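PDB 4JGA: 3-oxoacyl-[acyl-carrier-protein] synthase 2 from Rickettsia rickettsii, which probably catalyses the condensation of malonyl-ACP with a growing acyl chain, the chain-extending reaction of bacterial fatty acid synthesis. Local coordinates for residues D84-R87 with L88-M91; L133-I136 with E137-I141. One frame throughout, in Å; residues are numbered along the deposited sequence. Where two conformers were deposited one is given.

Contact 1 of 2, residues D84-R87 with L88-M91; sequences DINR and LSKM
Lys90 bends toward the carbonyl oxygen of Asn86 in the single short helix 85-89, which lies in the N-terminal half of this thiolase-fold enzyme. Its chain can be followed outward. CB lies beside Arg87 O. CG comes to 3.3 Å from Asn86 O. The chain then bends at chi2, -70°, and this keeps CD at 4.0 Å from the same Asn86 O. CE reaches Asn86 OD1 at 3.7 Å. NZ ends 3.8 Å from Asn86 OD1, too long for a hydrogen bond, so the two side chains meet by packing. Within the Asn86 amide, OD1 is the atom nearest Lys90 CE.

The backbone carries an i to i+4 bond from Ser89 N to Ile85 O at 2.9 Å, and a weak one from Leu88 N to Asp84 O. Lys90 N bonds instead to Arg87 O, three residues back. The Leu88 side chain packs on Leu167 and on Ile95 and His96 of helix 93-109, while Arg87 and Met91 also pack on Met292 of the second subunit. Ser89 turns its hydroxyl back onto the preceding turn, with chi1 at 68°, and OG donates to Asn86 O at 2.6 Å.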
loop_
_atom_site.group_PDB
_atom_site.type_symbol
_atom_site.label_atom_id
_atom_site.label_comp_id
_atom_site.label_asym_id
_atom_site.label_seq_id
_atom_site.Cartn_x
_atom_site.Cartn_y
_atom_site.Cartn_z
ATOM N N ASP A 84 -20.998 5.524 16.285
ATOM C CA ASP A 84 -19.916 4.914 15.543
ATOM C C ASP A 84 -18.782 4.329 16.398
ATOM O O ASP A 84 -17.844 3.766 15.840
ATOM C CB ASP A 84 -19.252 5.951 14.644
ATOM C CG ASP A 84 -20.152 6.494 13.587
ATOM O OD1 ASP A 84 -21.282 6.076 13.455
ATOM O OD2 ASP A 84 -19.679 7.379 12.856
ATOM N N ILE A 85 -18.833 4.494 17.715
ATOM C CA ILE A 85 -17.738 4.073 18.585
ATOM C C ILE A 85 -17.559 2.558 18.568
ATOM O O ILE A 85 -16.455 2.073 18.456
ATOM C CB ILE A 85 -17.917 4.564 20.037
ATOM C CG1 ILE A 85 -17.696 6.083 20.082
ATOM C CG2 ILE A 85 -16.940 3.875 20.987
ATOM C CD1 ILE A 85 -18.214 6.743 21.331
ATOM N N ASN A 86 -18.658 1.831 18.676
ATOM C CA ASN A 86 -18.601 0.376 18.727
ATOM C C ASN A 86 -17.825 -0.254 17.544
ATOM O O ASN A 86 -16.871 -1.006 17.750
ATOM C CB ASN A 86 -19.988 -0.193 18.739
ATOM C CG ASN A 86 -19.977 -1.687 18.918
ATOM O OD1 ASN A 86 -19.324 -2.182 19.824
ATOM N ND2 ASN A 86 -20.695 -2.412 18.068
ATOM N N ARG A 87 -18.218 0.097 16.322
ATOM C CA ARG A 87 -17.541 -0.418 15.142
ATOM C C ARG A 87 -16.048 -0.032 15.109
ATOM O O ARG A 87 -15.182 -0.858 14.780
ATOM C CB ARG A 87 -18.248 0.045 13.869
ATOM C CG ARG A 87 -17.383 -0.160 12.628
ATOM C CD ARG A 87 -17.986 0.408 11.353
ATOM N NE ARG A 87 -17.949 1.871 11.360
ATOM C CZ ARG A 87 -18.637 2.627 10.506
ATOM N NH1 ARG A 87 -19.366 2.061 9.540
ATOM N NH2 ARG A 87 -18.573 3.950 10.604
ATOM N N LEU A 88 -15.744 1.227 15.428
ATOM C CA LEU A 88 -14.381 1.697 15.350
ATOM C C LEU A 88 -13.533 0.935 16.365
ATOM O O LEU A 88 -12.348 0.657 16.103
ATOM C CB LEU A 88 -14.299 3.225 15.577
ATOM C CG LEU A 88 -12.901 3.847 15.505
ATOM C CD1 LEU A 88 -12.209 3.472 14.204
ATOM C CD2 LEU A 88 -12.908 5.370 15.629
ATOM N N SER A 89 -14.133 0.611 17.517
ATOM C CA SER A 89 -13.378 -0.032 18.605
ATOM C C SER A 89 -12.923 -1.466 18.241
ATOM O O SER A 89 -11.963 -1.956 18.808
ATOM C CB SER A 89 -14.163 -0.062 19.906
ATOM O OG SER A 89 -15.264 -0.928 19.787
ATOM N N LYS A 90 -13.553 -2.076 17.239
ATOM C CA LYS A 90 -13.170 -3.410 16.759
ATOM C C LYS A 90 -11.938 -3.386 15.865
ATOM O O LYS A 90 -11.333 -4.417 15.628
ATOM C CB LYS A 90 -14.300 -4.010 15.933
ATOM C CG LYS A 90 -15.652 -3.900 16.586
ATOM C CD LYS A 90 -15.745 -4.803 17.764
ATOM C CE LYS A 90 -17.189 -4.802 18.231
ATOM N NZ LYS A 90 -17.194 -5.294 19.613
ATOM N N MET A 91 -11.610 -2.207 15.325
ATOM C CA MET A 91 -10.492 -2.042 14.405
ATOM C C MET A 91 -9.171 -1.992 15.160
ATOM O O MET A 91 -9.148 -1.721 16.358
ATOM C CB MET A 91 -10.673 -0.754 13.590
ATOM C CG MET A 91 -12.052 -0.601 12.916
ATOM S SD MET A 91 -12.513 -1.934 11.794
ATOM C CE MET A 91 -11.611 -1.501 10.375
#

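Contact 2 of 2, residues L133-I136 with E137-I141; sequences LKMI and EDTSI
Lys134 and Asp138 reach across one another, one helical turn apart. The lysine chain runs out extended and bends only at its last torsion, chi4 66°, which swings NZ back to the carboxylate. The salt bridge from Lys134 NZ to Asp138 OD2 measures 2.8 Å and uses the syn lone pair of OD2. The same oxygen also lies 3.2 Å from Lys134 CG, so OD2 lies along the aliphatic chain, near CG and CE, as well as at its tip.

Met135 and Thr139 also lie aslant to each other, SD standing 3.6 Å from Thr139 OG1. That hydroxyl donates to Met135 O at 2.6 Å, and Thr139 N bonds to the same carbonyl from the opposite face of its plane. This pattern belongs to helix 133-146, where threonine and serine turn their hydroxyls back to the carbonyl four residues earlier. Ser140 repeats it: OG, set beside its own backbone N by a chi1 of -64°, reaches Ile136 O at 2.7 Å, and Ser140 N comes to the other face. Each of these two carbonyls therefore takes two bonds.

The Glu137 carboxylate is held outside the two segments: OE1 hydrogen-bonds to Thr217 OG1 and OE2 to Val219 N. The helix also lies at the dimer interface. Glu137 meets Ser140 of the second subunit, and Thr139 packs on Val219 of that subunit.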
loop_
_atom_site.group_PDB
_atom_site.type_symbol
_atom_site.label_atom_id
_atom_site.label_comp_id
_atom_site.label_asym_id
_atom_site.label_seq_id
_atom_site.Cartn_x
_atom_site.Cartn_y
_atom_site.Cartn_z
ATOM N N LEU A 133 -0.885 -5.048 13.150
ATOM C CA LEU A 133 0.032 -6.018 13.739
ATOM C C LEU A 133 -0.509 -6.623 15.021
ATOM O O LEU A 133 -0.521 -7.849 15.171
ATOM C CB LEU A 133 1.384 -5.372 13.987
ATOM C CG LEU A 133 2.417 -6.304 14.600
ATOM C CD1 LEU A 133 2.603 -7.528 13.723
ATOM C CD2 LEU A 133 3.722 -5.579 14.850
ATOM N N LYS A 134 -0.986 -5.784 15.937
ATOM C CA LYS A 134 -1.573 -6.258 17.184
ATOM C C LYS A 134 -2.834 -7.129 16.907
ATOM O O LYS A 134 -3.038 -8.152 17.536
ATOM C CB LYS A 134 -1.904 -5.078 18.107
ATOM C CG LYS A 134 -2.695 -5.486 19.343
ATOM C CD LYS A 134 -2.651 -4.404 20.418
ATOM C CE LYS A 134 -3.593 -4.682 21.591
ATOM N NZ LYS A 134 -3.163 -5.889 22.353
ATOM N N MET A 135 -3.657 -6.708 15.961
ATOM C CA MET A 135 -4.876 -7.416 15.620
ATOM C C MET A 135 -4.558 -8.826 15.124
ATOM O O MET A 135 -5.138 -9.796 15.619
ATOM C CB MET A 135 -5.683 -6.630 14.568
ATOM C CG MET A 135 -7.046 -7.228 14.207
ATOM S SD MET A 135 -8.105 -7.588 15.613
ATOM C CE MET A 135 -8.232 -5.946 16.377
ATOM N N ILE A 136 -3.568 -8.940 14.239
ATOM C CA ILE A 136 -3.183 -10.237 13.695
ATOM C C ILE A 136 -2.509 -11.081 14.768
ATOM O O ILE A 136 -2.813 -12.243 14.903
ATOM C CB ILE A 136 -2.291 -10.112 12.441
ATOM C CG1 ILE A 136 -3.061 -9.402 11.323
ATOM C CG2 ILE A 136 -1.829 -11.484 11.939
ATOM C CD1 ILE A 136 -2.237 -9.069 10.089
ATOM N N GLU A 137 -1.605 -10.476 15.525
ATOM C CA GLU A 137 -0.877 -11.165 16.590
ATOM C C GLU A 137 -1.845 -11.706 17.623
ATOM O O GLU A 137 -1.843 -12.894 17.906
ATOM C CB GLU A 137 0.144 -10.205 17.234
ATOM C CG GLU A 137 0.835 -10.717 18.492
ATOM C CD GLU A 137 1.915 -9.770 18.970
ATOM O OE1 GLU A 137 1.803 -8.570 18.675
ATOM O OE2 GLU A 137 2.893 -10.252 19.600
ATOM N N ASP A 138 -2.688 -10.834 18.164
ATOM C CA ASP A 138 -3.668 -11.235 19.187
ATOM C C ASP A 138 -4.635 -12.285 18.644
ATOM O O ASP A 138 -4.948 -13.240 19.324
ATOM C CB ASP A 138 -4.472 -10.037 19.711
ATOM C CG ASP A 138 -3.631 -9.069 20.515
ATOM O OD1 ASP A 138 -2.478 -9.387 20.838
ATOM O OD2 ASP A 138 -4.124 -7.981 20.826
ATOM N N THR A 139 -5.102 -12.095 17.426
ATOM C CA THR A 139 -6.162 -12.936 16.904
ATOM C C THR A 139 -5.584 -14.329 16.627
ATOM O O THR A 139 -6.257 -15.336 16.874
ATOM C CB THR A 139 -6.828 -12.360 15.634
ATOM O OG1 THR A 139 -7.415 -11.081 15.902
ATOM C CG2 THR A 139 -7.938 -13.294 15.143
ATOM N N SER A 140 -4.343 -14.365 16.126
ATOM C CA SER A 140 -3.648 -15.613 15.843
ATOM C C SER A 140 -3.408 -16.421 17.105
ATOM O O SER A 140 -3.625 -17.625 17.119
ATOM C CB SER A 140 -2.314 -15.320 15.180
ATOM O OG SER A 140 -2.484 -14.692 13.921
ATOM N N ILE A 141 -2.984 -15.755 18.162
ATOM C CA ILE A 141 -2.698 -16.429 19.404
ATOM C C ILE A 141 -3.978 -16.969 20.022
ATOM O O ILE A 141 -4.061 -18.114 20.451
ATOM C CB ILE A 141 -1.979 -15.480 20.379
ATOM C CG1 ILE A 141 -0.550 -15.226 19.878
ATOM C CG2 ILE A 141 -1.903 -16.091 21.769
ATOM C CD1 ILE A 141 0.166 -14.089 20.609
#

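Overall arrangement
From the N terminus the chain reaches contact 1 first, at helix 85-89, and contact 2 later, at the start of helix 133-146. Each is a single helical turn or two, so neither closes a long loop, and the two follow in series without nesting or crossing. Between them run helix 93-109, helix 116-120 and strand 122-127 of the large mixed sheet. The centres of the two contacts are about 17 Å apart, on the same side of the chain's centre. They meet directly where Met135 CE packs 3.5 Å from Lys90 O. Contact 1 joins its short helix to helices 93-109 and 163-172. Contact 2 joins its helix to 155-159 and 218-226. Both also touch the second subunit.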